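Kojibiose phosphorylase (Gut metagenome, PDB 6W0P) belongs to glycoside hydrolase family 65, whose enzymes join an N-terminal beta-sandwich domain to a helical (alpha/alpha)6-barrel catalytic domain. Local coordinates at residues V79-T85 and T400-A406; I177-G181 and E342-G346; P330-I334 and L371-N377; N208-T212 and N253-G259. All blocks are in the same frame, centred on the assembly; numbering follows the deposited sequence.

Contact 1: V79-T85 and T400-A406; sequences VKRTHFT and TRNGKEA
His-83 reaches into the loop 400-406, which is folded by an ST motif at Thr-400 and an Asx turn at Asn-402, and so links the N-terminal part of the chain to the (alpha/alpha)6-barrel catalytic domain. Three direct hydrogen bonds cross the contact. NE2 of His-83 accepts from Arg-401 N at 2.9 Å and from Asn-402 N at 3.1 Å; the first donor is tilted from the ring plane, the second lies far out of it. Thr-82 OG1 donates to Ala-406 O over 2.7 Å, and a water joins Arg-81 O, His-83 ND1 and Glu-405 O. Together with this water, the NE2 bonds probably restrict the ring's rotation.

Packing completes the fit. The Asn-402 amide leans over one face of the imidazole, their planes 36° apart, while Thr-400 OG1 and Lys-404 O lie at the ring edge. The Arg-401 guanidinium turns elsewhere, to Thr-331 and Asn-61. Val-79 crosses Glu-405 at about a right angle, its CG2 3.6 Å from Glu-405 CG.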
loop_
_atom_site.group_PDB
_atom_site.type_symbol
_atom_site.label_atom_id
_atom_site.label_comp_id
_atom_site.label_asym_id
_atom_site.label_seq_id
_atom_site.Cartn_x
_atom_site.Cartn_y
_atom_site.Cartn_z
ATOM N N VAL A 79 -10.278 -0.430 -1.297
ATOM C CA VAL A 79 -10.996 -0.092 -2.554
ATOM C C VAL A 79 -10.253 -0.704 -3.745
ATOM O O VAL A 79 -9.030 -0.504 -3.866
ATOM C CB VAL A 79 -11.217 1.422 -2.682
ATOM C CG1 VAL A 79 -11.927 1.763 -3.985
ATOM C CG2 VAL A 79 -12.021 1.921 -1.491
ATOM N N LYS A 80 -10.975 -1.491 -4.538
ATOM C CA LYS A 80 -10.457 -2.209 -5.732
ATOM C C LYS A 80 -10.734 -1.350 -6.963
ATOM O O LYS A 80 -9.976 -1.451 -7.917
ATOM C CB LYS A 80 -11.126 -3.581 -5.881
ATOM C CG LYS A 80 -10.958 -4.537 -4.700
ATOM C CD LYS A 80 -11.254 -5.992 -5.064
ATOM C CE LYS A 80 -10.935 -6.978 -3.959
ATOM N NZ LYS A 80 -10.747 -8.352 -4.487
ATOM N N ARG A 81 -11.770 -0.512 -6.914
ATOM C CA ARG A 81 -12.258 0.263 -8.083
ATOM C C ARG A 81 -12.699 1.673 -7.639
ATOM O O ARG A 81 -13.816 1.834 -7.115
ATOM C CB ARG A 81 -13.328 -0.593 -8.766
ATOM C CG ARG A 81 -13.922 0.006 -10.029
ATOM C CD ARG A 81 -15.104 -0.825 -10.507
ATOM N NE ARG A 81 -14.863 -2.261 -10.432
ATOM C CZ ARG A 81 -15.784 -3.179 -10.118
ATOM N NH1 ARG A 81 -17.026 -2.820 -9.830
ATOM N NH2 ARG A 81 -15.452 -4.460 -10.072
ATOM N N THR A 82 -11.832 2.662 -7.860
ATOM C CA THR A 82 -12.101 4.089 -7.567
ATOM C C THR A 82 -13.157 4.596 -8.551
ATOM O O THR A 82 -13.455 3.895 -9.545
ATOM C CB THR A 82 -10.811 4.922 -7.611
ATOM O OG1 THR A 82 -11.089 6.168 -6.966
ATOM C CG2 THR A 82 -10.297 5.147 -9.022
ATOM N N HIS A 83 -13.736 5.761 -8.279
ATOM C CA HIS A 83 -14.661 6.424 -9.231
ATOM C C HIS A 83 -14.301 7.899 -9.297
ATOM O O HIS A 83 -13.543 8.365 -8.418
ATOM C CB HIS A 83 -16.121 6.150 -8.871
ATOM C CG HIS A 83 -16.538 6.811 -7.609
ATOM N ND1 HIS A 83 -16.330 6.240 -6.378
ATOM C CD2 HIS A 83 -17.141 7.992 -7.390
ATOM C CE1 HIS A 83 -16.807 7.033 -5.452
ATOM N NE2 HIS A 83 -17.290 8.128 -6.047
ATOM N N PHE A 84 -14.786 8.569 -10.339
ATOM C CA PHE A 84 -14.383 9.953 -10.702
ATOM C C PHE A 84 -15.470 10.598 -11.573
ATOM O O PHE A 84 -16.128 9.870 -12.344
ATOM C CB PHE A 84 -13.005 9.915 -11.377
ATOM C CG PHE A 84 -12.799 8.752 -12.316
ATOM C CD1 PHE A 84 -13.283 8.791 -13.614
ATOM C CD2 PHE A 84 -12.126 7.614 -11.900
ATOM C CE1 PHE A 84 -13.108 7.716 -14.474
ATOM C CE2 PHE A 84 -11.954 6.539 -12.759
ATOM C CZ PHE A 84 -12.458 6.586 -14.040
ATOM N N THR A 85 -15.637 11.916 -11.423
ATOM C CA THR A 85 -16.435 12.831 -12.289
ATOM C C THR A 85 -15.768 12.865 -13.661
ATOM O O THR A 85 -14.552 13.060 -13.701
ATOM C CB THR A 85 -16.529 14.221 -11.649
ATOM O OG1 THR A 85 -16.934 14.066 -10.290
ATOM C CG2 THR A 85 -17.520 15.145 -12.316
ATOM N N THR A 400 -15.195 10.696 -2.076
ATOM C CA THR A 400 -16.348 10.132 -2.821
ATOM C C THR A 400 -17.018 11.199 -3.688
ATOM O O THR A 400 -16.943 12.417 -3.313
ATOM C CB THR A 400 -17.352 9.519 -1.838
ATOM O OG1 THR A 400 -18.209 8.655 -2.573
ATOM C CG2 THR A 400 -18.180 10.550 -1.100
ATOM N N ARG A 401 -17.621 10.763 -4.803
ATOM C CA ARG A 401 -18.778 11.462 -5.399
ATOM C C ARG A 401 -20.067 10.649 -5.214
ATOM O O ARG A 401 -21.098 11.278 -4.924
ATOM C CB ARG A 401 -18.547 11.823 -6.868
ATOM C CG ARG A 401 -19.660 12.684 -7.461
ATOM C CD ARG A 401 -19.876 14.011 -6.750
ATOM N NE ARG A 401 -21.128 14.636 -7.149
ATOM C CZ ARG A 401 -22.333 14.233 -6.751
ATOM N NH1 ARG A 401 -22.472 13.218 -5.915
ATOM N NH2 ARG A 401 -23.411 14.844 -7.201
ATOM N N ASN A 402 -20.048 9.321 -5.349
ATOM C CA ASN A 402 -21.315 8.532 -5.405
ATOM C C ASN A 402 -21.698 8.011 -4.013
ATOM O O ASN A 402 -22.781 7.415 -3.911
ATOM C CB ASN A 402 -21.286 7.429 -6.465
ATOM C CG ASN A 402 -20.522 6.195 -6.037
ATOM O OD1 ASN A 402 -19.837 6.239 -5.010
ATOM N ND2 ASN A 402 -20.612 5.116 -6.826
ATOM N N GLY A 403 -20.880 8.275 -2.984
ATOM C CA GLY A 403 -21.118 7.861 -1.588
ATOM C C GLY A 403 -20.221 6.704 -1.171
ATOM O O GLY A 403 -20.047 6.474 0.060
ATOM N N LYS A 404 -19.686 5.964 -2.137
ATOM C CA LYS A 404 -18.746 4.848 -1.863
ATOM C C LYS A 404 -17.340 5.411 -1.645
ATOM O O LYS A 404 -17.008 6.465 -2.234
ATOM C CB LYS A 404 -18.705 3.835 -3.010
ATOM C CG LYS A 404 -20.014 3.104 -3.231
ATOM C CD LYS A 404 -19.892 1.970 -4.202
ATOM C CE LYS A 404 -21.184 1.185 -4.287
ATOM N NZ LYS A 404 -21.325 0.562 -5.623
ATOM N N GLU A 405 -16.524 4.698 -0.872
ATOM C CA GLU A 405 -15.113 5.097 -0.681
ATOM C C GLU A 405 -14.419 5.052 -2.051
ATOM O O GLU A 405 -14.506 4.025 -2.728
ATOM C CB GLU A 405 -14.432 4.220 0.366
ATOM C CG GLU A 405 -13.013 4.659 0.649
ATOM C CD GLU A 405 -12.935 6.076 1.185
ATOM O OE1 GLU A 405 -13.211 6.246 2.383
ATOM O OE2 GLU A 405 -12.631 7.003 0.402
ATOM N N ALA A 406 -13.768 6.144 -2.447
ATOM C CA ALA A 406 -12.974 6.221 -3.695
ATOM C C ALA A 406 -11.473 6.233 -3.381
ATOM O O ALA A 406 -10.671 6.003 -4.284
ATOM C CB ALA A 406 -13.389 7.428 -4.501
HETATM O O HOH W 1 -14.967 3.830 -5.664
#

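Contact 2: I177-G181 and E342-G346; sequences ILHWG and EAYSG
Glu-342 and His-179 approach each other from opposite directions: chi1 of -67° in Glu-342 places CG anti to the carbonyl carbon and starts an extended chain, whereas chi1 of -158° in His-179 carries the imidazole anti to the backbone N. The result is a stack of carboxylate on imidazole, the two planes 20° apart, with Glu-342 CD 3.8 Å above the centre of the ring and Glu-342 CG 3.6 Å from His-179 CE1.

Both carboxylate oxygens have a partner. OE1 accepts a weak hydrogen bond from Trp-180 N at 3.0 Å, and OE2 accepts a hydrogen bond from a water 2.7 Å away that also accepts from Gly-181 N. A second water lies between His-179 NE2 and Glu-342 O. His-179 ND1 is engaged with Asn-87 N, so both nitrogens of the ring have partners. The indole of Trp-180 slides past the Glu-342 side chain, its plane steeply inclined to the carboxylate, until CH2 meets Ser-345 OG at the ring edge, 3.6 Å away. Phe-84 meets the same indole edge-to-face.

Ser-345 N donates to Glu-342 O, closing a type II beta turn that brings Ser-345 to the indole edge; this turn in a catalytic-domain loop, docked on a loop of the N-terminal beta-sandwich region, forms part of the interdomain junction of a family 65 enzyme.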
loop_
_atom_site.group_PDB
_atom_site.type_symbol
_atom_site.label_atom_id
_atom_site.label_comp_id
_atom_site.label_asym_id
_atom_site.label_seq_id
_atom_site.Cartn_x
_atom_site.Cartn_y
_atom_site.Cartn_z
ATOM N N ILE A 177 -14.790 12.885 -25.959
ATOM C CA ILE A 177 -13.741 13.529 -25.106
ATOM C C ILE A 177 -13.126 12.461 -24.203
ATOM O O ILE A 177 -13.852 11.542 -23.750
ATOM C CB ILE A 177 -14.282 14.749 -24.318
ATOM C CG1 ILE A 177 -15.728 14.630 -23.829
ATOM C CG2 ILE A 177 -14.172 15.990 -25.174
ATOM C CD1 ILE A 177 -16.041 13.453 -22.967
ATOM N N LEU A 178 -11.828 12.570 -23.951
ATOM C CA LEU A 178 -11.126 11.639 -23.040
ATOM C C LEU A 178 -11.189 12.184 -21.610
ATOM O O LEU A 178 -11.281 13.422 -21.410
ATOM C CB LEU A 178 -9.674 11.451 -23.493
ATOM C CG LEU A 178 -9.466 11.103 -24.971
ATOM C CD1 LEU A 178 -7.970 11.037 -25.294
ATOM C CD2 LEU A 178 -10.181 9.789 -25.344
ATOM N N HIS A 179 -11.169 11.265 -20.651
ATOM C CA HIS A 179 -10.805 11.490 -19.232
ATOM C C HIS A 179 -9.454 10.831 -18.945
ATOM O O HIS A 179 -9.127 9.831 -19.628
ATOM C CB HIS A 179 -11.889 10.936 -18.316
ATOM C CG HIS A 179 -11.840 11.569 -16.977
ATOM N ND1 HIS A 179 -12.481 12.759 -16.716
ATOM C CD2 HIS A 179 -11.209 11.198 -15.841
ATOM C CE1 HIS A 179 -12.243 13.095 -15.461
ATOM N NE2 HIS A 179 -11.477 12.150 -14.899
ATOM N N TRP A 180 -8.705 11.386 -17.988
ATOM C CA TRP A 180 -7.300 11.010 -17.666
ATOM C C TRP A 180 -6.422 11.090 -18.929
ATOM O O TRP A 180 -5.360 10.472 -18.930
ATOM C CB TRP A 180 -7.231 9.610 -17.021
ATOM C CG TRP A 180 -8.079 9.404 -15.796
ATOM C CD1 TRP A 180 -8.984 8.399 -15.588
ATOM C CD2 TRP A 180 -8.118 10.222 -14.603
ATOM N NE1 TRP A 180 -9.578 8.540 -14.357
ATOM C CE2 TRP A 180 -9.068 9.643 -13.732
ATOM C CE3 TRP A 180 -7.460 11.394 -14.192
ATOM C CZ2 TRP A 180 -9.369 10.185 -12.483
ATOM C CZ3 TRP A 180 -7.752 11.931 -12.952
ATOM C CH2 TRP A 180 -8.703 11.334 -12.115
ATOM N N GLY A 181 -6.837 11.823 -19.968
ATOM C CA GLY A 181 -6.155 11.873 -21.282
ATOM C C GLY A 181 -5.988 10.508 -21.969
ATOM O O GLY A 181 -5.136 10.424 -22.897
ATOM N N GLU A 342 -9.674 17.596 -13.449
ATOM C CA GLU A 342 -9.740 16.124 -13.275
ATOM C C GLU A 342 -9.150 15.723 -11.925
ATOM O O GLU A 342 -9.762 14.875 -11.241
ATOM C CB GLU A 342 -9.000 15.435 -14.418
ATOM C CG GLU A 342 -9.697 15.635 -15.739
ATOM C CD GLU A 342 -9.170 14.790 -16.880
ATOM O OE1 GLU A 342 -8.149 14.081 -16.685
ATOM O OE2 GLU A 342 -9.772 14.857 -17.950
ATOM N N ALA A 343 -7.992 16.270 -11.568
ATOM C CA ALA A 343 -7.340 16.008 -10.257
ATOM C C ALA A 343 -8.364 16.121 -9.104
ATOM O O ALA A 343 -9.090 17.132 -9.041
ATOM C CB ALA A 343 -6.169 16.946 -10.068
ATOM N N TYR A 344 -8.434 15.083 -8.257
ATOM C CA TYR A 344 -9.303 14.913 -7.053
ATOM C C TYR A 344 -10.719 14.513 -7.465
ATOM O O TYR A 344 -11.585 14.367 -6.580
ATOM C CB TYR A 344 -9.322 16.133 -6.117
ATOM C CG TYR A 344 -8.083 16.317 -5.272
ATOM C CD1 TYR A 344 -7.349 15.240 -4.795
ATOM C CD2 TYR A 344 -7.654 17.589 -4.920
ATOM C CE1 TYR A 344 -6.218 15.420 -4.010
ATOM C CE2 TYR A 344 -6.542 17.792 -4.123
ATOM C CZ TYR A 344 -5.810 16.705 -3.682
ATOM O OH TYR A 344 -4.684 16.924 -2.943
ATOM N N SER A 345 -10.952 14.288 -8.756
ATOM C CA SER A 345 -12.040 13.393 -9.247
ATOM C C SER A 345 -13.428 13.977 -8.958
ATOM O O SER A 345 -14.435 13.216 -9.007
ATOM C CB SER A 345 -11.896 11.999 -8.659
ATOM O OG SER A 345 -10.673 11.376 -9.078
ATOM N N GLY A 346 -13.502 15.290 -8.704
ATOM C CA GLY A 346 -14.756 15.933 -8.289
ATOM C C GLY A 346 -15.213 15.388 -6.955
ATOM O O GLY A 346 -16.455 15.524 -6.660
HETATM O O HOH W 2 -8.692 14.061 -20.259
HETATM O O HOH W 3 -11.714 13.277 -12.394
#

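Contact 3: P330-I334 and L371-N377; sequences PTNTI and LIMFRYN
Pro-330 to Ile-334 form a loop segment that lies along the C-terminal turns of helix 365-376, a loop-on-helix contact inside the helical catalytic domain. Phe-374 gives the largest share. With CG anti to the backbone N (chi1 159°), its ring presents one face to Thr-333, whose CB stands 3.7 Å from the ring centroid and 13° off the normal, a CH-pi contact. The same ring meets the guanidinium of Arg-401.

One turn earlier, Leu-371 CD2 touches Ile-334 CG1 at 3.8 Å; Met-373 CB, next to Phe-374, rests against Pro-330 CB at 3.7 Å. Elsewhere on the helix, Ile-372 packs against helices 418-434 and 437-458.

Polar links frame this apolar patch. Asn-377, just past the helix, donates from ND2 to Pro-330 O at 3.1 Å; the oxygen lies in the plane of the asparagine amide, yet the donor stands above the carbonyl plane, 59° out of it. A water accepts from Thr-333 OG1 and donates to Leu-371 O. Across the two segments the chemistry implies mostly van der Waals contact, with one direct hydrogen bond and one water bridge; other polar groups of the loop bind elsewhere, Asn-332 to Glu-38 and Lys-257.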
loop_
_atom_site.group_PDB
_atom_site.type_symbol
_atom_site.label_atom_id
_atom_site.label_comp_id
_atom_site.label_asym_id
_atom_site.label_seq_id
_atom_site.Cartn_x
_atom_site.Cartn_y
_atom_site.Cartn_z
ATOM N N PRO A 330 -30.051 18.608 -4.108
ATOM C CA PRO A 330 -29.683 17.966 -2.847
ATOM C C PRO A 330 -28.944 16.628 -3.004
ATOM O O PRO A 330 -28.692 15.993 -1.976
ATOM C CB PRO A 330 -31.040 17.697 -2.153
ATOM C CG PRO A 330 -32.031 17.569 -3.302
ATOM C CD PRO A 330 -31.497 18.487 -4.388
ATOM N N THR A 331 -28.651 16.207 -4.244
ATOM C CA THR A 331 -27.742 15.072 -4.560
ATOM C C THR A 331 -26.421 15.606 -5.137
ATOM O O THR A 331 -25.633 14.793 -5.669
ATOM C CB THR A 331 -28.429 14.046 -5.484
ATOM O OG1 THR A 331 -28.686 14.647 -6.756
ATOM C CG2 THR A 331 -29.734 13.538 -4.910
ATOM N N ASN A 332 -26.170 16.909 -5.071
ATOM C CA ASN A 332 -24.911 17.515 -5.586
ATOM C C ASN A 332 -24.006 17.828 -4.400
ATOM O O ASN A 332 -24.531 18.031 -3.300
ATOM C CB ASN A 332 -25.140 18.773 -6.425
ATOM C CG ASN A 332 -25.518 18.489 -7.862
ATOM O OD1 ASN A 332 -25.410 17.352 -8.321
ATOM N ND2 ASN A 332 -25.985 19.505 -8.569
ATOM N N THR A 333 -22.694 17.875 -4.626
ATOM C CA THR A 333 -21.719 18.254 -3.582
ATOM C C THR A 333 -20.595 19.069 -4.223
ATOM O O THR A 333 -20.556 19.188 -5.455
ATOM C CB THR A 333 -21.187 17.016 -2.848
ATOM O OG1 THR A 333 -20.438 17.431 -1.702
ATOM C CG2 THR A 333 -20.300 16.173 -3.728
ATOM N N ILE A 334 -19.720 19.598 -3.381
ATOM C CA ILE A 334 -18.534 20.398 -3.785
ATOM C C ILE A 334 -17.341 19.439 -3.911
ATOM O O ILE A 334 -17.006 18.775 -2.909
ATOM C CB ILE A 334 -18.293 21.508 -2.743
ATOM C CG1 ILE A 334 -19.534 22.391 -2.590
ATOM C CG2 ILE A 334 -17.053 22.306 -3.081
ATOM C CD1 ILE A 334 -19.372 23.548 -1.654
ATOM N N LEU A 371 -25.949 20.662 0.941
ATOM C CA LEU A 371 -24.639 20.038 1.260
ATOM C C LEU A 371 -24.839 18.870 2.234
ATOM O O LEU A 371 -24.249 17.805 1.980
ATOM C CB LEU A 371 -23.673 21.082 1.821
ATOM C CG LEU A 371 -23.040 21.962 0.761
ATOM C CD1 LEU A 371 -22.183 23.046 1.388
ATOM C CD2 LEU A 371 -22.211 21.127 -0.191
ATOM N N ILE A 372 -25.661 19.024 3.282
ATOM C CA ILE A 372 -25.943 17.914 4.243
ATOM C C ILE A 372 -26.842 16.852 3.584
ATOM O O ILE A 372 -26.614 15.663 3.843
ATOM C CB ILE A 372 -26.506 18.470 5.546
ATOM C CG1 ILE A 372 -25.487 19.391 6.216
ATOM C CG2 ILE A 372 -26.937 17.360 6.478
ATOM C CD1 ILE A 372 -26.118 20.550 6.970
ATOM N N MET A 373 -27.781 17.237 2.714
ATOM C CA MET A 373 -28.729 16.280 2.067
ATOM C C MET A 373 -27.935 15.375 1.127
ATOM O O MET A 373 -28.279 14.163 0.984
ATOM C CB MET A 373 -29.826 16.993 1.268
ATOM C CG MET A 373 -30.900 17.656 2.122
ATOM S SD MET A 373 -31.591 16.633 3.411
ATOM C CE MET A 373 -32.237 15.272 2.447
ATOM N N PHE A 374 -26.872 15.910 0.534
ATOM C CA PHE A 374 -25.974 15.061 -0.277
ATOM C C PHE A 374 -25.583 13.854 0.575
ATOM O O PHE A 374 -25.554 12.741 0.019
ATOM C CB PHE A 374 -24.735 15.798 -0.785
ATOM C CG PHE A 374 -23.638 14.835 -1.151
ATOM C CD1 PHE A 374 -23.749 14.019 -2.266
ATOM C CD2 PHE A 374 -22.530 14.690 -0.338
ATOM C CE1 PHE A 374 -22.746 13.121 -2.595
ATOM C CE2 PHE A 374 -21.535 13.781 -0.657
ATOM C CZ PHE A 374 -21.645 12.998 -1.787
ATOM N N ARG A 375 -25.257 14.078 1.853
ATOM C CA ARG A 375 -24.801 13.014 2.791
ATOM C C ARG A 375 -25.987 12.137 3.206
ATOM O O ARG A 375 -25.803 10.932 3.341
ATOM C CB ARG A 375 -24.105 13.618 4.014
ATOM C CG ARG A 375 -22.850 14.406 3.669
ATOM C CD ARG A 375 -21.757 13.584 2.991
ATOM N NE ARG A 375 -20.470 14.283 3.025
ATOM C CZ ARG A 375 -19.303 13.793 2.626
ATOM N NH1 ARG A 375 -19.213 12.571 2.137
ATOM N NH2 ARG A 375 -18.214 14.537 2.717
ATOM N N TYR A 376 -27.156 12.718 3.443
ATOM C CA TYR A 376 -28.366 11.927 3.760
ATOM C C TYR A 376 -28.609 10.971 2.592
ATOM O O TYR A 376 -28.885 9.790 2.823
ATOM C CB TYR A 376 -29.606 12.781 4.036
ATOM C CG TYR A 376 -30.773 11.898 4.381
ATOM C CD1 TYR A 376 -30.905 11.349 5.646
ATOM C CD2 TYR A 376 -31.645 11.471 3.391
ATOM C CE1 TYR A 376 -31.922 10.453 5.938
ATOM C CE2 TYR A 376 -32.668 10.578 3.664
ATOM C CZ TYR A 376 -32.805 10.061 4.938
ATOM O OH TYR A 376 -33.824 9.186 5.180
ATOM N N ASN A 377 -28.446 11.454 1.363
ATOM C CA ASN A 377 -28.826 10.689 0.151
ATOM C C ASN A 377 -27.728 9.679 -0.200
ATOM O O ASN A 377 -27.939 8.942 -1.173
ATOM C CB ASN A 377 -29.192 11.619 -1.008
ATOM C CG ASN A 377 -30.494 12.354 -0.781
ATOM O OD1 ASN A 377 -31.471 11.763 -0.320
ATOM N ND2 ASN A 377 -30.530 13.636 -1.105
HETATM O O HOH W 4 -21.260 17.542 1.339
#

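Contact 4: N208-T212 and N253-G259; sequences NQTLT and NIIDKNG
Thr-210 and Asp-256 exchange both of their backbone hydrogen bonds: Asp-256 N donates to Thr-210 O at 2.8 Å, and Thr-210 N to Asp-256 O at a longer 3.3 Å. Two residues on, Thr-212 and Ile-254 repeat the exchange more tightly, with 2.7 Å from Thr-212 N to Ile-254 O. Between these hydrogen-bonded pairs sits the non-hydrogen-bonded pair Leu-211 and Ile-255, where Leu-211 CD1 meets Ile-255 CG2 at 3.9 Å; the backbone of Leu-211 bonds instead with Val-202 of the neighbouring strand.

Strands 210-217 and 245-256 are thus antiparallel neighbours, at 165° locally, in the large sheet of the N-terminal beta-sandwich. Helix 263-277 covers the face bearing Thr-210, Thr-212 and Ile-254, and its Gln-266 bonds to both threonine hydroxyls; Thr-212 OG1 also pairs with Thr-201, and Asn-253 OD1 with Ser-213 OG.

At the Gln-209 end of the strand pair, side chains take over. The Gln-209 amide donates from NE2 to Lys-257 O at 3.1 Å, along a lone pair and with the oxygen in the amide plane; NE2 also serves Gly-62 O, and OE1 accepts from Tyr-64 N. Lys-257 NZ forms a salt bridge with Asp-329 and bonds to Thr-331. Asp-256, its CG anti to the backbone N (chi1 179°), accepts at OD1 from Asn-258 N at 3.2 Å, an Asx turn, and from Gly-259 N at 3.1 Å, an Asx motif, both from one face of the carboxylate, while OD2 accepts from Gln-261 N.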
loop_
_atom_site.group_PDB
_atom_site.type_symbol
_atom_site.label_atom_id
_atom_site.label_comp_id
_atom_site.label_asym_id
_atom_site.label_seq_id
_atom_site.Cartn_x
_atom_site.Cartn_y
_atom_site.Cartn_z
ATOM N N ASN A 208 -24.863 3.664 -15.559
ATOM C CA ASN A 208 -26.282 3.723 -16.007
ATOM C C ASN A 208 -26.723 5.191 -16.047
ATOM O O ASN A 208 -27.881 5.486 -15.699
ATOM C CB ASN A 208 -27.199 2.857 -15.131
ATOM C CG ASN A 208 -28.097 1.965 -15.962
ATOM O OD1 ASN A 208 -27.602 1.035 -16.608
ATOM N ND2 ASN A 208 -29.399 2.232 -15.950
ATOM N N GLN A 209 -25.826 6.086 -16.449
ATOM C CA GLN A 209 -26.121 7.537 -16.522
ATOM C C GLN A 209 -26.180 7.958 -17.985
ATOM O O GLN A 209 -25.339 7.486 -18.785
ATOM C CB GLN A 209 -25.088 8.340 -15.746
ATOM C CG GLN A 209 -25.099 8.009 -14.264
ATOM C CD GLN A 209 -24.105 8.879 -13.538
ATOM O OE1 GLN A 209 -22.986 9.093 -14.019
ATOM N NE2 GLN A 209 -24.525 9.399 -12.388
ATOM N N THR A 210 -27.134 8.828 -18.288
ATOM C CA THR A 210 -27.415 9.339 -19.646
ATOM C C THR A 210 -27.407 10.868 -19.636
ATOM O O THR A 210 -27.685 11.477 -18.572
ATOM C CB THR A 210 -28.757 8.811 -20.173
ATOM O OG1 THR A 210 -29.806 9.440 -19.429
ATOM C CG2 THR A 210 -28.852 7.302 -20.092
ATOM N N LEU A 211 -27.111 11.437 -20.801
ATOM C CA LEU A 211 -27.078 12.890 -21.034
ATOM C C LEU A 211 -27.607 13.165 -22.446
ATOM O O LEU A 211 -27.204 12.441 -23.372
ATOM C CB LEU A 211 -25.620 13.317 -20.870
ATOM C CG LEU A 211 -25.311 14.767 -21.213
ATOM C CD1 LEU A 211 -24.114 15.250 -20.403
ATOM C CD2 LEU A 211 -25.058 14.937 -22.704
ATOM N N THR A 212 -28.440 14.191 -22.606
ATOM C CA THR A 212 -28.833 14.736 -23.931
ATOM C C THR A 212 -28.303 16.161 -24.029
ATOM O O THR A 212 -28.609 16.971 -23.132
ATOM C CB THR A 212 -30.347 14.676 -24.172
ATOM O OG1 THR A 212 -30.697 13.301 -24.259
ATOM C CG2 THR A 212 -30.771 15.364 -25.451
ATOM N N ASN A 253 -28.295 20.818 -21.821
ATOM C CA ASN A 253 -27.781 19.484 -21.441
ATOM C C ASN A 253 -28.740 18.951 -20.381
ATOM O O ASN A 253 -28.918 19.647 -19.341
ATOM C CB ASN A 253 -26.324 19.577 -20.989
ATOM C CG ASN A 253 -25.409 20.039 -22.102
ATOM O OD1 ASN A 253 -25.314 19.392 -23.140
ATOM N ND2 ASN A 253 -24.739 21.151 -21.917
ATOM N N ILE A 254 -29.399 17.821 -20.659
ATOM C CA ILE A 254 -30.310 17.150 -19.688
ATOM C C ILE A 254 -29.660 15.826 -19.285
ATOM O O ILE A 254 -29.438 14.969 -20.174
ATOM C CB ILE A 254 -31.731 16.954 -20.249
ATOM C CG1 ILE A 254 -32.328 18.250 -20.794
ATOM C CG2 ILE A 254 -32.624 16.350 -19.175
ATOM C CD1 ILE A 254 -32.551 19.328 -19.733
ATOM N N ILE A 255 -29.393 15.661 -17.992
ATOM C CA ILE A 255 -28.687 14.469 -17.451
ATOM C C ILE A 255 -29.696 13.630 -16.666
ATOM O O ILE A 255 -30.667 14.203 -16.147
ATOM C CB ILE A 255 -27.477 14.873 -16.581
ATOM C CG1 ILE A 255 -27.900 15.569 -15.288
ATOM C CG2 ILE A 255 -26.516 15.727 -17.378
ATOM C CD1 ILE A 255 -26.767 15.793 -14.323
ATOM N N ASP A 256 -29.470 12.317 -16.617
ATOM C CA ASP A 256 -30.166 11.398 -15.685
ATOM C C ASP A 256 -29.092 10.649 -14.888
ATOM O O ASP A 256 -28.506 9.677 -15.427
ATOM C CB ASP A 256 -31.116 10.446 -16.418
ATOM C CG ASP A 256 -31.807 9.477 -15.477
ATOM O OD1 ASP A 256 -31.880 9.786 -14.268
ATOM O OD2 ASP A 256 -32.237 8.416 -15.953
ATOM N N LYS A 257 -28.843 11.089 -13.655
ATOM C CA LYS A 257 -27.809 10.506 -12.769
ATOM C C LYS A 257 -28.265 9.129 -12.257
ATOM O O LYS A 257 -27.393 8.367 -11.845
ATOM C CB LYS A 257 -27.485 11.488 -11.635
ATOM C CG LYS A 257 -26.813 12.783 -12.083
ATOM C CD LYS A 257 -26.302 13.634 -10.940
ATOM C CE LYS A 257 -27.388 14.450 -10.268
ATOM N NZ LYS A 257 -27.033 14.781 -8.865
ATOM N N ASN A 258 -29.562 8.816 -12.304
ATOM C CA ASN A 258 -30.193 7.633 -11.649
ATOM C C ASN A 258 -30.466 6.514 -12.674
ATOM O O ASN A 258 -30.348 5.343 -12.305
ATOM C CB ASN A 258 -31.445 8.084 -10.883
ATOM C CG ASN A 258 -31.105 9.086 -9.797
ATOM O OD1 ASN A 258 -30.157 8.880 -9.050
ATOM N ND2 ASN A 258 -31.831 10.191 -9.725
ATOM N N GLY A 259 -30.851 6.853 -13.906
ATOM C CA GLY A 259 -30.950 5.916 -15.045
ATOM C C GLY A 259 -32.369 5.446 -15.330
ATOM O O GLY A 259 -32.520 4.578 -16.206
#

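Overall arrangement
From the N terminus, segment 79-85 opens the loop that contact 1 closes at 400-406, and the other three contacts nest inside it. Segment 177-181 comes next and is met by 342-346 in contact 2; contact 4 opens and closes within that loop, joining neighbouring strands of the sandwich sheet. Contact 3 starts at 330-334, before contact 2 has closed, and ends at 371-377, so these two cross. Contacts 1 and 2 bind the N-terminal domain to the catalytic domain and touch through Thr-85 and Ser-345. Arg-401 connects contact 1 with contact 3 at Thr-331, whose hydroxyl meets Lys-257 NZ of contact 4, another bridge between the domains.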